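Local coordinates for putative integron gene cassette protein (Uncultured bacterium, PDB 3FUY) that is of unknown function but is encoded by a mobile integron gene cassette and folds into a mixed beta sheet backed by helices, assembling with further copies of itself, at residues V25-S28 and L34-I37; Q44-R49 and D67-V72; Q77-D82 and K88-R93; D112-T117 and D172-D177; A137-D142 and T151-K156. All blocks are in the same frame, centred on the assembly; numbering follows the deposited sequence.

Interaction 1. Residues V25-S28 and L34-I37; sequences VNTS and LVTI
Ser28 and Thr36 face each other as the antiparallel hydrogen-bonded pair of this contact, joined by two backbone bonds. Ser28 N gives its hydrogen to Thr36 O at 3.0 Å, and Thr36 N returns one to Ser28 O at the same length. Two CA-H...O contacts reinforce the pairing: Thr27 CA sits 3.3 Å from Thr36 O, and Val35 CA approaches Ser28 O in the same manner. The two strands, 25-29 and 34-39, form a beta hairpin at the margin of the mixed sheet, and the short segments run 162° apart in direction.

A water serves the face that carries Ser28 and Thr36. It donates to Thr36 OG1 at 2.9 Å, is hydrogen-bonded to Ser28 OG, and lies 2.8 Å from Asn26 O, so that it bridges the two strands. Thr36 OG1 stands between the backbone N and the carbonyl carbon (chi1 62°), which turns it toward Ser28 CB, 3.5 Å away. The same hydroxyl also bonds Phe29 O of the second subunit, while Asn26 ND2 reaches Thr27 O of that subunit, so this face of the hairpin lies at the subunit interface.

Apolar contacts occupy the other face. Thr27 CG2 presses on Val35 CG1 at 3.4 Å, tighter than normal van der Waals contact, the two side chains meeting at a slant. Val25 CG1 touches Ile37 CG2 at 3.8 Å. Thr27 and Ile37, a non-hydrogen-bonded pair, lie side by side and point the same way, with Ile37 packing further onto Cys65, Leu66 and Met69 of helix 59-79.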
# COMPACT_ATOMS: atom_id res chain seq x y z
N VAL B 25 2.48 9.97 -9.64
CA VAL B 25 1.64 8.79 -9.54
C VAL B 25 2.14 7.88 -8.44
O VAL B 25 3.29 7.47 -8.44
CB VAL B 25 1.63 8.02 -10.84
CG1 VAL B 25 0.85 6.72 -10.66
CG2 VAL B 25 1.04 8.88 -11.95
N ASN B 26 1.26 7.54 -7.51
CA ASN B 26 1.64 6.69 -6.40
C ASN B 26 0.97 5.33 -6.53
O ASN B 26 -0.25 5.23 -6.53
CB ASN B 26 1.26 7.35 -5.08
CG ASN B 26 1.67 6.50 -3.88
OD1 ASN B 26 1.30 5.35 -3.76
ND2 ASN B 26 2.44 7.08 -2.99
N THR B 27 1.79 4.29 -6.66
CA THR B 27 1.28 2.94 -6.89
C THR B 27 1.60 2.08 -5.68
O THR B 27 2.71 2.17 -5.14
CB THR B 27 1.95 2.32 -8.13
OG1 THR B 27 1.58 3.07 -9.28
CG2 THR B 27 1.50 0.87 -8.31
N SER B 28 0.64 1.25 -5.26
CA SER B 28 0.85 0.39 -4.09
C SER B 28 0.26 -1.00 -4.32
O SER B 28 -0.84 -1.12 -4.82
CB SER B 28 0.21 1.00 -2.83
OG SER B 28 0.64 2.34 -2.64
N LEU B 34 -3.67 -7.00 -6.74
CA LEU B 34 -4.53 -5.86 -6.42
C LEU B 34 -3.68 -4.61 -6.14
O LEU B 34 -2.86 -4.59 -5.21
CB LEU B 34 -5.44 -6.17 -5.22
CG LEU B 34 -6.38 -5.06 -4.74
CD1 LEU B 34 -7.48 -4.81 -5.75
CD2 LEU B 34 -6.97 -5.38 -3.36
N VAL B 35 -3.87 -3.59 -6.95
CA VAL B 35 -2.98 -2.42 -6.95
C VAL B 35 -3.79 -1.13 -6.89
O VAL B 35 -4.76 -0.96 -7.61
CB VAL B 35 -2.08 -2.42 -8.20
CG1 VAL B 35 -1.32 -1.09 -8.33
CG2 VAL B 35 -1.11 -3.61 -8.17
N THR B 36 -3.39 -0.22 -6.02
CA THR B 36 -4.01 1.10 -6.01
C THR B 36 -3.12 2.09 -6.76
O THR B 36 -1.90 2.12 -6.59
CB THR B 36 -4.27 1.62 -4.58
OG1 THR B 36 -3.03 1.76 -3.88
CG2 THR B 36 -5.17 0.66 -3.81
N ILE B 37 -3.75 2.90 -7.61
CA ILE B 37 -3.01 3.87 -8.40
C ILE B 37 -3.64 5.25 -8.23
O ILE B 37 -4.77 5.50 -8.64
CB ILE B 37 -2.99 3.47 -9.89
CG1 ILE B 37 -2.35 2.11 -10.06
CG2 ILE B 37 -2.20 4.48 -10.71
CD1 ILE B 37 -2.51 1.56 -11.52
O HOH W 1 -1.15 3.94 -4.21

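Interaction 2. Residues Q44-R49 and D67-V72; sequences QFAVLR and DKMKGV
Gln44 reaches from the start of strand 44-49 to the helix backbone and gives an amide hydrogen to a carbonyl: NE2 bonds Met69 O at 3.0 Å, nearly straight at 172° at the hydrogen. Met69 O lies in the plane of the Gln44 amide, but the donor stands 38° out of the carbonyl plane, off the lone pairs. The other end of the amide is taken too, since Gln44 OE1 accepts from Arg73 NH1, one turn further along the helix. With an alanine here, Met69 O would probably lose this side-chain donor and Arg73 NH1 this acceptor.

The apolar half of the contact belongs to Met69, a selenomethionine. It runs past Gln44 in the opposite direction, and its bend at chi3 (74°) brings the terminal methyl back over the strand. SE rests 3.8 Å from Ala46 CB, and CE lies 3.8 Å from Gln44 CB, so the methyl fits between the two strand residues that point at the helix.

All four touching residues are buried. Met69 and Val72 also pack on Ile94 of strand 91-100, as expected where an amphipathic helix covers one face of a beta sheet in an alpha/beta layered core.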
# COMPACT_ATOMS: atom_id res chain seq x y z
N GLN B 44 -6.88 11.74 -10.19
CA GLN B 44 -7.65 10.51 -10.41
C GLN B 44 -7.20 9.41 -9.47
O GLN B 44 -6.07 9.43 -8.97
CB GLN B 44 -7.46 10.03 -11.85
CG GLN B 44 -8.15 10.86 -12.90
CD GLN B 44 -7.83 10.33 -14.29
OE1 GLN B 44 -6.72 10.48 -14.77
NE2 GLN B 44 -8.81 9.67 -14.93
N PHE B 45 -8.07 8.43 -9.29
CA PHE B 45 -7.75 7.24 -8.51
C PHE B 45 -8.32 6.01 -9.21
O PHE B 45 -9.47 6.02 -9.63
CB PHE B 45 -8.33 7.35 -7.09
CG PHE B 45 -7.87 6.26 -6.17
CD1 PHE B 45 -6.81 6.48 -5.30
CD2 PHE B 45 -8.51 5.03 -6.14
CE1 PHE B 45 -6.38 5.48 -4.43
CE2 PHE B 45 -8.07 4.02 -5.28
CZ PHE B 45 -7.02 4.25 -4.41
N ALA B 46 -7.51 4.96 -9.36
CA ALA B 46 -8.04 3.72 -9.91
C ALA B 46 -7.53 2.52 -9.15
O ALA B 46 -6.41 2.52 -8.63
CB ALA B 46 -7.68 3.59 -11.39
N VAL B 47 -8.36 1.49 -9.09
CA VAL B 47 -7.91 0.19 -8.63
C VAL B 47 -7.57 -0.69 -9.83
O VAL B 47 -8.35 -0.85 -10.75
CB VAL B 47 -8.98 -0.50 -7.76
CG1 VAL B 47 -8.46 -1.85 -7.28
CG2 VAL B 47 -9.36 0.39 -6.56
N LEU B 48 -6.39 -1.29 -9.78
CA LEU B 48 -6.01 -2.30 -10.76
C LEU B 48 -6.17 -3.71 -10.17
O LEU B 48 -5.64 -4.02 -9.10
CB LEU B 48 -4.58 -2.07 -11.23
CG LEU B 48 -4.01 -3.16 -12.13
CD1 LEU B 48 -4.83 -3.26 -13.43
CD2 LEU B 48 -2.56 -2.84 -12.42
N ARG B 49 -6.92 -4.55 -10.87
CA ARG B 49 -7.13 -5.94 -10.45
C ARG B 49 -6.76 -6.90 -11.57
O ARG B 49 -7.19 -6.73 -12.70
CB ARG B 49 -8.59 -6.18 -10.10
CG ARG B 49 -8.96 -5.80 -8.70
CD ARG B 49 -10.44 -6.04 -8.43
NE ARG B 49 -10.73 -5.80 -7.01
CZ ARG B 49 -11.14 -6.73 -6.16
NH1 ARG B 49 -11.34 -7.98 -6.58
NH2 ARG B 49 -11.37 -6.41 -4.89
N ASP B 67 -3.12 4.09 -19.22
CA ASP B 67 -3.70 4.49 -20.50
C ASP B 67 -5.23 4.59 -20.45
O ASP B 67 -5.81 5.51 -21.02
CB ASP B 67 -3.25 3.56 -21.63
CG ASP B 67 -1.85 3.90 -22.16
OD1 ASP B 67 -1.29 4.94 -21.77
OD2 ASP B 67 -1.32 3.12 -22.98
N LYS B 68 -5.88 3.64 -19.77
CA LYS B 68 -7.34 3.71 -19.63
C LYS B 68 -7.76 4.88 -18.72
O LYS B 68 -8.78 5.52 -18.95
CB LYS B 68 -7.91 2.37 -19.11
CG LYS B 68 -7.59 1.15 -19.97
CD LYS B 68 -7.96 1.38 -21.43
CE LYS B 68 -7.31 0.30 -22.33
NZ LYS B 68 -7.76 0.40 -23.75
N MSE B 69 -6.97 5.16 -17.68
CA MSE B 69 -7.23 6.35 -16.86
C MSE B 69 -7.19 7.59 -17.73
O MSE B 69 -8.02 8.49 -17.60
CB MSE B 69 -6.21 6.47 -15.72
CG MSE B 69 -6.33 5.31 -14.75
SE MSE B 69 -4.92 5.27 -13.41
CE MSE B 69 -5.50 6.76 -12.28
N LYS B 70 -6.23 7.63 -18.66
CA LYS B 70 -6.15 8.75 -19.57
C LYS B 70 -7.37 8.78 -20.53
O LYS B 70 -7.92 9.83 -20.82
CB LYS B 70 -4.85 8.71 -20.36
CG LYS B 70 -4.71 9.88 -21.35
CD LYS B 70 -3.37 9.83 -22.09
CE LYS B 70 -3.23 11.02 -23.04
NZ LYS B 70 -4.36 11.12 -24.00
N GLY B 71 -7.80 7.61 -21.00
CA GLY B 71 -8.93 7.56 -21.91
C GLY B 71 -10.18 8.16 -21.26
O GLY B 71 -10.94 8.90 -21.90
N VAL B 72 -10.39 7.83 -19.99
CA VAL B 72 -11.53 8.39 -19.25
C VAL B 72 -11.44 9.91 -19.06
O VAL B 72 -12.42 10.64 -19.29
CB VAL B 72 -11.74 7.68 -17.90
CG1 VAL B 72 -12.83 8.36 -17.09
CG2 VAL B 72 -12.05 6.18 -18.13

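Interaction 3. Residues Q77-D82 and K88-R93; sequences QSIGDD and KGPHIR
Asp82 OD2 and Arg93 NH1 share a water with His91 ND1: the water donates to Asp82 OD2 at 2.6 Å, accepts from Arg93 NH1 and sits 2.8 Å from His91 ND1, in the plane of the imidazole. The three side chains meet at the turn by which helix 59-79 passes into strand 91-100, a helix-to-strand connection of the alpha/beta fold. Gly80, with positive phi, is the first residue to leave the helix.

Around that water the ions also meet directly. Asp82 OD2 lies 3.5 Å from Arg93 NH1 in a long salt bridge, at the edge of the guanidinium, with the carboxylate and guanidinium planes 37° apart. Arg93 folds back on itself at chi2 and chi3 (-62° and -56°), which carries its head toward Asp82. Asp170 is its stronger partner, paired with NH2, so the guanidinium links the turn to the C-terminal region.

The rest of the contact is apolar. Ile79 puts its CG2 branch against the ring of Pro90, which follows a cis peptide bond, with CG2 3.8 Å from Pro90 CD. Its other branch turns to the strand, where Ile79 CD1 meets Ile92 CD1 at 3.7 Å, the two side chains crossing at about a right angle.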
# COMPACT_ATOMS: atom_id res chain seq x y z
N GLN B 77 -13.11 15.31 -20.86
CA GLN B 77 -12.76 16.57 -21.50
C GLN B 77 -13.62 16.83 -22.75
O GLN B 77 -13.93 17.97 -23.04
CB GLN B 77 -11.26 16.60 -21.84
CG GLN B 77 -10.73 17.96 -22.26
CD GLN B 77 -10.99 19.02 -21.21
OE1 GLN B 77 -11.07 18.73 -20.02
NE2 GLN B 77 -11.13 20.27 -21.65
N SER B 78 -14.00 15.77 -23.46
CA SER B 78 -14.85 15.90 -24.65
C SER B 78 -16.29 16.25 -24.30
O SER B 78 -17.00 16.84 -25.10
CB SER B 78 -14.85 14.62 -25.47
OG SER B 78 -13.62 14.45 -26.14
N ILE B 79 -16.71 15.85 -23.10
CA ILE B 79 -18.09 16.05 -22.68
C ILE B 79 -18.26 17.41 -22.04
O ILE B 79 -19.34 17.99 -22.08
CB ILE B 79 -18.54 14.95 -21.70
CG1 ILE B 79 -18.88 13.68 -22.48
CG2 ILE B 79 -19.74 15.41 -20.90
CD1 ILE B 79 -19.94 12.81 -21.82
N GLY B 80 -17.19 17.93 -21.46
CA GLY B 80 -17.21 19.22 -20.81
C GLY B 80 -16.07 19.33 -19.82
O GLY B 80 -15.68 18.35 -19.21
N ASP B 81 -15.55 20.54 -19.65
CA ASP B 81 -14.44 20.78 -18.74
C ASP B 81 -14.84 20.73 -17.26
O ASP B 81 -15.55 21.61 -16.77
CB ASP B 81 -13.81 22.14 -19.03
CG ASP B 81 -12.57 22.39 -18.21
OD1 ASP B 81 -11.93 21.40 -17.79
OD2 ASP B 81 -12.22 23.57 -17.98
N ASP B 82 -14.35 19.72 -16.54
CA ASP B 82 -14.72 19.53 -15.14
C ASP B 82 -13.91 20.36 -14.14
O ASP B 82 -14.01 20.16 -12.94
CB ASP B 82 -14.65 18.05 -14.74
CG ASP B 82 -13.25 17.47 -14.87
OD1 ASP B 82 -12.39 18.08 -15.54
OD2 ASP B 82 -12.98 16.39 -14.30
N LYS B 88 -21.61 21.76 -14.46
CA LYS B 88 -22.92 21.17 -14.19
C LYS B 88 -22.97 19.67 -14.48
O LYS B 88 -24.01 19.05 -14.35
CB LYS B 88 -24.02 21.90 -14.98
CG LYS B 88 -24.32 23.29 -14.44
CD LYS B 88 -24.92 24.19 -15.50
CE LYS B 88 -24.70 25.67 -15.16
NZ LYS B 88 -24.67 26.52 -16.38
N GLY B 89 -21.83 19.10 -14.85
CA GLY B 89 -21.77 17.68 -15.15
C GLY B 89 -22.11 17.43 -16.60
O GLY B 89 -22.33 18.37 -17.36
N PRO B 90 -22.13 16.16 -17.01
CA PRO B 90 -21.83 15.03 -16.11
C PRO B 90 -20.33 14.82 -15.86
O PRO B 90 -19.50 15.32 -16.63
CB PRO B 90 -22.39 13.83 -16.88
CG PRO B 90 -22.36 14.24 -18.32
CD PRO B 90 -22.55 15.73 -18.35
N HIS B 91 -20.01 14.09 -14.80
CA HIS B 91 -18.65 13.61 -14.54
C HIS B 91 -18.52 12.16 -15.02
O HIS B 91 -19.39 11.33 -14.75
CB HIS B 91 -18.35 13.62 -13.04
CG HIS B 91 -18.27 14.97 -12.42
ND1 HIS B 91 -17.12 15.73 -12.39
CD2 HIS B 91 -19.20 15.68 -11.72
CE1 HIS B 91 -17.34 16.86 -11.74
NE2 HIS B 91 -18.59 16.85 -11.32
N ILE B 92 -17.42 11.85 -15.71
CA ILE B 92 -17.12 10.46 -16.03
C ILE B 92 -15.85 10.11 -15.27
O ILE B 92 -14.81 10.73 -15.48
CB ILE B 92 -16.85 10.25 -17.53
CG1 ILE B 92 -17.98 10.82 -18.38
CG2 ILE B 92 -16.69 8.79 -17.83
CD1 ILE B 92 -17.86 10.47 -19.86
N ARG B 93 -15.93 9.14 -14.37
CA ARG B 93 -14.81 8.85 -13.49
C ARG B 93 -14.41 7.39 -13.56
O ARG B 93 -15.27 6.51 -13.51
CB ARG B 93 -15.16 9.20 -12.04
CG ARG B 93 -15.70 10.61 -11.86
CD ARG B 93 -14.66 11.68 -12.26
NE ARG B 93 -13.39 11.54 -11.54
CZ ARG B 93 -12.37 12.38 -11.69
NH1 ARG B 93 -12.48 13.42 -12.50
NH2 ARG B 93 -11.24 12.20 -11.02
O HOH W 2 -14.84 14.73 -13.69

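Interaction 4. Residues D112-T117 and D172-D177; sequences DLIVGT and DEYYKD
Tyr174 and Asp112 bring two flat groups together with their planes 74° apart, ring against carboxylate. Asp112 OD2 approaches the root of the ring obliquely, 3.7 Å from Tyr174 CB and 3.9 Å from CG. Further out, Ile114 CD1 comes at the ring on a slant as well and lies 4.2 Å from Tyr174 CE2. The two strand residues thus meet successive parts of one tyrosine, Asp112 at its base and Ile114 nearer its outer end.

The first torsion of Tyr174 (chi1 -56°) puts CG beside the backbone N, and the ring reaches toward Asp112 and Ile114. Its hydroxyl is held by Glu160 OE2, beyond the contact. A water joins the polar atoms: it lies 2.8 Å from Asp112 OD1 and 2.9 Å from Tyr174 O, placed to bridge the carboxylate and the backbone of the 3-10 turn that begins at Asp172.

Asp112 is buried, and OD2 pairs in salt bridges with Arg95 and Arg158. Two arginines on one oxygen would be expected to favour the charged carboxylate.

The contact lays the C-terminal 3-10 turn on one face of the sheet, over strand 106-116 and its neighbours: Tyr174 also packs on Arg95 of strand 91-100 and on Arg158 of strand 150-160. On the other face, Leu113 and Val115 meet helix 121-138, so the strand lies between that helix and the turn.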
# COMPACT_ATOMS: atom_id res chain seq x y z
N ASP B 112 -17.89 5.43 -13.41
CA ASP B 112 -19.13 5.99 -12.87
C ASP B 112 -19.49 7.17 -13.75
O ASP B 112 -18.61 7.96 -14.12
CB ASP B 112 -18.93 6.54 -11.44
CG ASP B 112 -18.94 5.46 -10.35
OD1 ASP B 112 -19.08 4.25 -10.65
OD2 ASP B 112 -18.79 5.83 -9.16
N LEU B 113 -20.77 7.31 -14.10
CA LEU B 113 -21.27 8.53 -14.70
C LEU B 113 -22.07 9.27 -13.63
O LEU B 113 -23.06 8.74 -13.12
CB LEU B 113 -22.17 8.26 -15.92
CG LEU B 113 -22.77 9.50 -16.60
CD1 LEU B 113 -21.74 10.19 -17.48
CD2 LEU B 113 -24.01 9.15 -17.41
N ILE B 114 -21.64 10.47 -13.29
CA ILE B 114 -22.33 11.25 -12.26
C ILE B 114 -23.05 12.45 -12.86
O ILE B 114 -22.41 13.34 -13.42
CB ILE B 114 -21.35 11.71 -11.15
CG1 ILE B 114 -20.51 10.54 -10.64
CG2 ILE B 114 -22.11 12.36 -10.00
CD1 ILE B 114 -19.38 10.94 -9.68
N VAL B 115 -24.38 12.46 -12.75
CA VAL B 115 -25.17 13.61 -13.19
C VAL B 115 -25.76 14.35 -11.99
O VAL B 115 -25.81 13.81 -10.89
CB VAL B 115 -26.32 13.22 -14.17
CG1 VAL B 115 -25.75 12.60 -15.44
CG2 VAL B 115 -27.28 12.26 -13.50
N GLY B 116 -26.18 15.58 -12.20
CA GLY B 116 -26.73 16.39 -11.12
C GLY B 116 -28.11 15.91 -10.72
O GLY B 116 -28.91 15.53 -11.58
N THR B 117 -28.41 15.91 -9.42
CA THR B 117 -29.72 15.49 -8.93
C THR B 117 -30.85 16.18 -9.68
O THR B 117 -31.94 15.62 -9.83
CB THR B 117 -29.88 15.74 -7.41
OG1 THR B 117 -29.44 17.07 -7.10
CG2 THR B 117 -29.05 14.75 -6.60
N ASP B 172 -14.29 8.15 -1.52
CA ASP B 172 -13.83 6.80 -1.24
C ASP B 172 -14.93 5.74 -1.34
O ASP B 172 -14.67 4.60 -1.74
CB ASP B 172 -13.12 6.71 0.12
CG ASP B 172 -14.05 6.96 1.31
OD1 ASP B 172 -15.26 7.25 1.10
OD2 ASP B 172 -13.56 6.86 2.46
N GLU B 173 -16.15 6.14 -1.00
CA GLU B 173 -17.33 5.29 -1.09
C GLU B 173 -17.49 4.66 -2.49
O GLU B 173 -17.86 3.48 -2.64
CB GLU B 173 -18.56 6.14 -0.72
CG GLU B 173 -19.92 5.63 -1.16
CD GLU B 173 -21.00 6.71 -1.03
OE1 GLU B 173 -20.72 7.77 -0.42
OE2 GLU B 173 -22.13 6.51 -1.54
N TYR B 174 -17.20 5.44 -3.52
CA TYR B 174 -17.36 5.00 -4.90
C TYR B 174 -16.42 3.87 -5.31
O TYR B 174 -16.54 3.35 -6.42
CB TYR B 174 -17.19 6.16 -5.88
CG TYR B 174 -18.10 7.34 -5.65
CD1 TYR B 174 -19.37 7.17 -5.12
CD2 TYR B 174 -17.69 8.63 -5.98
CE1 TYR B 174 -20.21 8.27 -4.92
CE2 TYR B 174 -18.52 9.73 -5.79
CZ TYR B 174 -19.78 9.54 -5.26
OH TYR B 174 -20.60 10.64 -5.08
N TYR B 175 -15.48 3.51 -4.44
CA TYR B 175 -14.51 2.46 -4.75
C TYR B 175 -14.72 1.18 -3.94
O TYR B 175 -13.99 0.21 -4.12
CB TYR B 175 -13.08 2.97 -4.55
CG TYR B 175 -12.69 4.05 -5.53
CD1 TYR B 175 -11.99 3.75 -6.69
CD2 TYR B 175 -13.07 5.36 -5.32
CE1 TYR B 175 -11.64 4.76 -7.61
CE2 TYR B 175 -12.74 6.37 -6.22
CZ TYR B 175 -12.03 6.06 -7.36
OH TYR B 175 -11.70 7.06 -8.26
N LYS B 176 -15.69 1.20 -3.04
CA LYS B 176 -15.95 0.05 -2.16
C LYS B 176 -16.08 -1.29 -2.89
O LYS B 176 -15.69 -2.32 -2.34
CB LYS B 176 -17.19 0.28 -1.31
CG LYS B 176 -16.96 1.10 -0.06
CD LYS B 176 -18.19 1.02 0.85
CE LYS B 176 -18.22 2.16 1.87
NZ LYS B 176 -19.62 2.65 2.05
N ASP B 177 -16.64 -1.28 -4.10
CA ASP B 177 -16.82 -2.51 -4.88
C ASP B 177 -15.51 -3.18 -5.17
O ASP B 177 -15.47 -4.39 -5.41
CB ASP B 177 -17.47 -2.21 -6.23
CG ASP B 177 -18.96 -1.98 -6.12
OD1 ASP B 177 -19.54 -2.34 -5.09
OD2 ASP B 177 -19.54 -1.42 -7.08
O HOH W 3 -18.90 3.11 -8.06

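Interaction 5. Residues A137-D142 and T151-K156; sequences AALQVD and TQFEMK
Val141 and Phe153 cross at about a right angle, the valine meeting the ring at its edge: Val141 CG2 lies near the ring plane, 3.5 Å from Phe153 CD2. This is the return from helix to strand in the beta-alpha-beta unit formed by strand 106-116, helix 121-138 and strand 150-160, and the helix ends in a Schellman motif with Gln140 at positive phi. Leu139 also stands across Phe153, but it touches the base of the side chain, CD1 coming 4.0 Å from Phe153 CB. Phe153 CG sits between its backbone N and carbonyl carbon (chi1 73°), which turns the ring toward the chain leaving the helix.

Asp142 and Gln152 meet at a slant, carboxylate and amide planes 62° apart. Gln152 NE2 donates to Asp142 OD1 at 2.6 Å, arriving from above the carboxylate, while OD1 stays close to the amide plane. Gln152 OE1 rests against Val141 CG1. A leucine in place of Gln152 would probably leave the carboxylate of Asp142 without this donor and freer to turn.

Thr151 packs against the end of the helix, its CB 3.3 Å from Leu139 O. Lys68 of helix 59-79 bonds both Leu139 O and Thr151 OG1, binding the two segments from outside. A water lies 2.8 Å from Gln140 O and is hydrogen-bonded to Thr151 OG1. On the backbone, Asp142 N gives its hydrogen to Thr151 O at 2.8 Å.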
# COMPACT_ATOMS: atom_id res chain seq x y z
N ALA B 137 -14.96 5.13 -27.91
CA ALA B 137 -13.80 5.64 -28.65
C ALA B 137 -12.52 5.71 -27.82
O ALA B 137 -11.48 5.17 -28.21
CB ALA B 137 -14.11 7.00 -29.27
N ALA B 138 -12.58 6.38 -26.67
CA ALA B 138 -11.37 6.62 -25.87
C ALA B 138 -10.77 5.35 -25.28
O ALA B 138 -9.55 5.24 -25.16
CB ALA B 138 -11.65 7.65 -24.75
N LEU B 139 -11.62 4.42 -24.87
CA LEU B 139 -11.16 3.16 -24.28
C LEU B 139 -10.87 2.07 -25.32
O LEU B 139 -10.42 0.97 -24.96
CB LEU B 139 -12.18 2.64 -23.26
CG LEU B 139 -12.39 3.54 -22.02
CD1 LEU B 139 -13.36 2.92 -21.06
CD2 LEU B 139 -11.05 3.85 -21.31
N GLN B 140 -11.11 2.38 -26.59
CA GLN B 140 -10.95 1.41 -27.70
C GLN B 140 -11.68 0.10 -27.44
O GLN B 140 -11.08 -0.98 -27.46
CB GLN B 140 -9.47 1.16 -28.02
CG GLN B 140 -8.72 2.44 -28.40
CD GLN B 140 -7.25 2.19 -28.68
OE1 GLN B 140 -6.89 1.43 -29.59
NE2 GLN B 140 -6.39 2.83 -27.90
N VAL B 141 -12.98 0.22 -27.21
CA VAL B 141 -13.81 -0.92 -26.85
C VAL B 141 -13.88 -1.92 -28.00
O VAL B 141 -14.01 -1.53 -29.15
CB VAL B 141 -15.21 -0.45 -26.45
CG1 VAL B 141 -16.20 -1.62 -26.42
CG2 VAL B 141 -15.14 0.26 -25.08
N ASP B 142 -13.71 -3.19 -27.68
CA ASP B 142 -13.92 -4.28 -28.62
C ASP B 142 -12.88 -4.36 -29.72
O ASP B 142 -13.06 -5.11 -30.66
CB ASP B 142 -15.32 -4.20 -29.22
CG ASP B 142 -16.32 -4.98 -28.42
OD1 ASP B 142 -16.06 -6.18 -28.18
OD2 ASP B 142 -17.37 -4.41 -28.02
N THR B 151 -10.69 -4.16 -24.91
CA THR B 151 -11.31 -3.49 -23.76
C THR B 151 -12.83 -3.49 -23.82
O THR B 151 -13.43 -3.36 -24.88
CB THR B 151 -10.77 -2.03 -23.65
OG1 THR B 151 -9.34 -2.06 -23.53
CG2 THR B 151 -11.35 -1.30 -22.45
N GLN B 152 -13.46 -3.67 -22.66
CA GLN B 152 -14.89 -3.43 -22.52
C GLN B 152 -15.07 -2.53 -21.31
O GLN B 152 -14.16 -2.39 -20.48
CB GLN B 152 -15.64 -4.75 -22.27
CG GLN B 152 -15.39 -5.82 -23.32
CD GLN B 152 -15.92 -5.45 -24.70
OE1 GLN B 152 -16.86 -4.66 -24.84
NE2 GLN B 152 -15.32 -6.03 -25.73
N PHE B 153 -16.25 -1.92 -21.17
CA PHE B 153 -16.49 -1.15 -19.96
C PHE B 153 -17.88 -1.37 -19.37
O PHE B 153 -18.79 -1.86 -20.05
CB PHE B 153 -16.23 0.35 -20.17
CG PHE B 153 -17.26 1.05 -21.00
CD1 PHE B 153 -18.23 1.84 -20.40
CD2 PHE B 153 -17.27 0.93 -22.37
CE1 PHE B 153 -19.19 2.48 -21.17
CE2 PHE B 153 -18.22 1.58 -23.15
CZ PHE B 153 -19.19 2.35 -22.55
N GLU B 154 -18.03 -1.02 -18.10
CA GLU B 154 -19.33 -0.97 -17.44
C GLU B 154 -19.47 0.39 -16.80
O GLU B 154 -18.55 0.88 -16.13
CB GLU B 154 -19.45 -2.04 -16.35
CG GLU B 154 -19.80 -3.43 -16.84
CD GLU B 154 -20.17 -4.37 -15.70
OE1 GLU B 154 -20.52 -3.86 -14.61
OE2 GLU B 154 -20.09 -5.60 -15.88
N MSE B 155 -20.64 0.99 -16.99
CA MSE B 155 -20.90 2.32 -16.49
C MSE B 155 -22.01 2.34 -15.44
O MSE B 155 -23.17 2.03 -15.72
CB MSE B 155 -21.29 3.22 -17.66
CG MSE B 155 -21.61 4.64 -17.25
SE MSE B 155 -21.69 5.78 -18.85
CE MSE B 155 -20.51 4.75 -19.95
N LYS B 156 -21.64 2.69 -14.21
CA LYS B 156 -22.59 2.85 -13.13
C LYS B 156 -23.11 4.28 -13.16
O LYS B 156 -22.35 5.23 -13.41
CB LYS B 156 -21.90 2.55 -11.79
CG LYS B 156 -22.83 2.53 -10.60
CD LYS B 156 -22.09 2.29 -9.29
CE LYS B 156 -21.48 0.92 -9.24
NZ LYS B 156 -20.62 0.77 -8.02
O HOH W 4 -8.82 -1.95 -26.16

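The five contacts hang on one mixed sheet. Interactions 1 and 2 are neighbours through strands 34-39 and 44-49, where Val35 O and Leu48 N lie 2.7 Å apart. Interactions 2 and 3 share helix 59-79, and interactions 2 and 5 touch where Val72 CG2 lies 4.1 Å from Leu139 CD2. Interactions 3 and 4 meet across strands 91-100 and 106-116. Interaction 5 is nested within the loop that interaction 4 closes, and a salt bridge joins them, Asp177 OD2 to Lys156 NZ at 2.6 Å. Interactions 1 and 3 are farthest apart, centres about 24 Å distant. Interactions 1, 2 and 4 all touch the second subunit; with the function unknown, none can be tied to an active site.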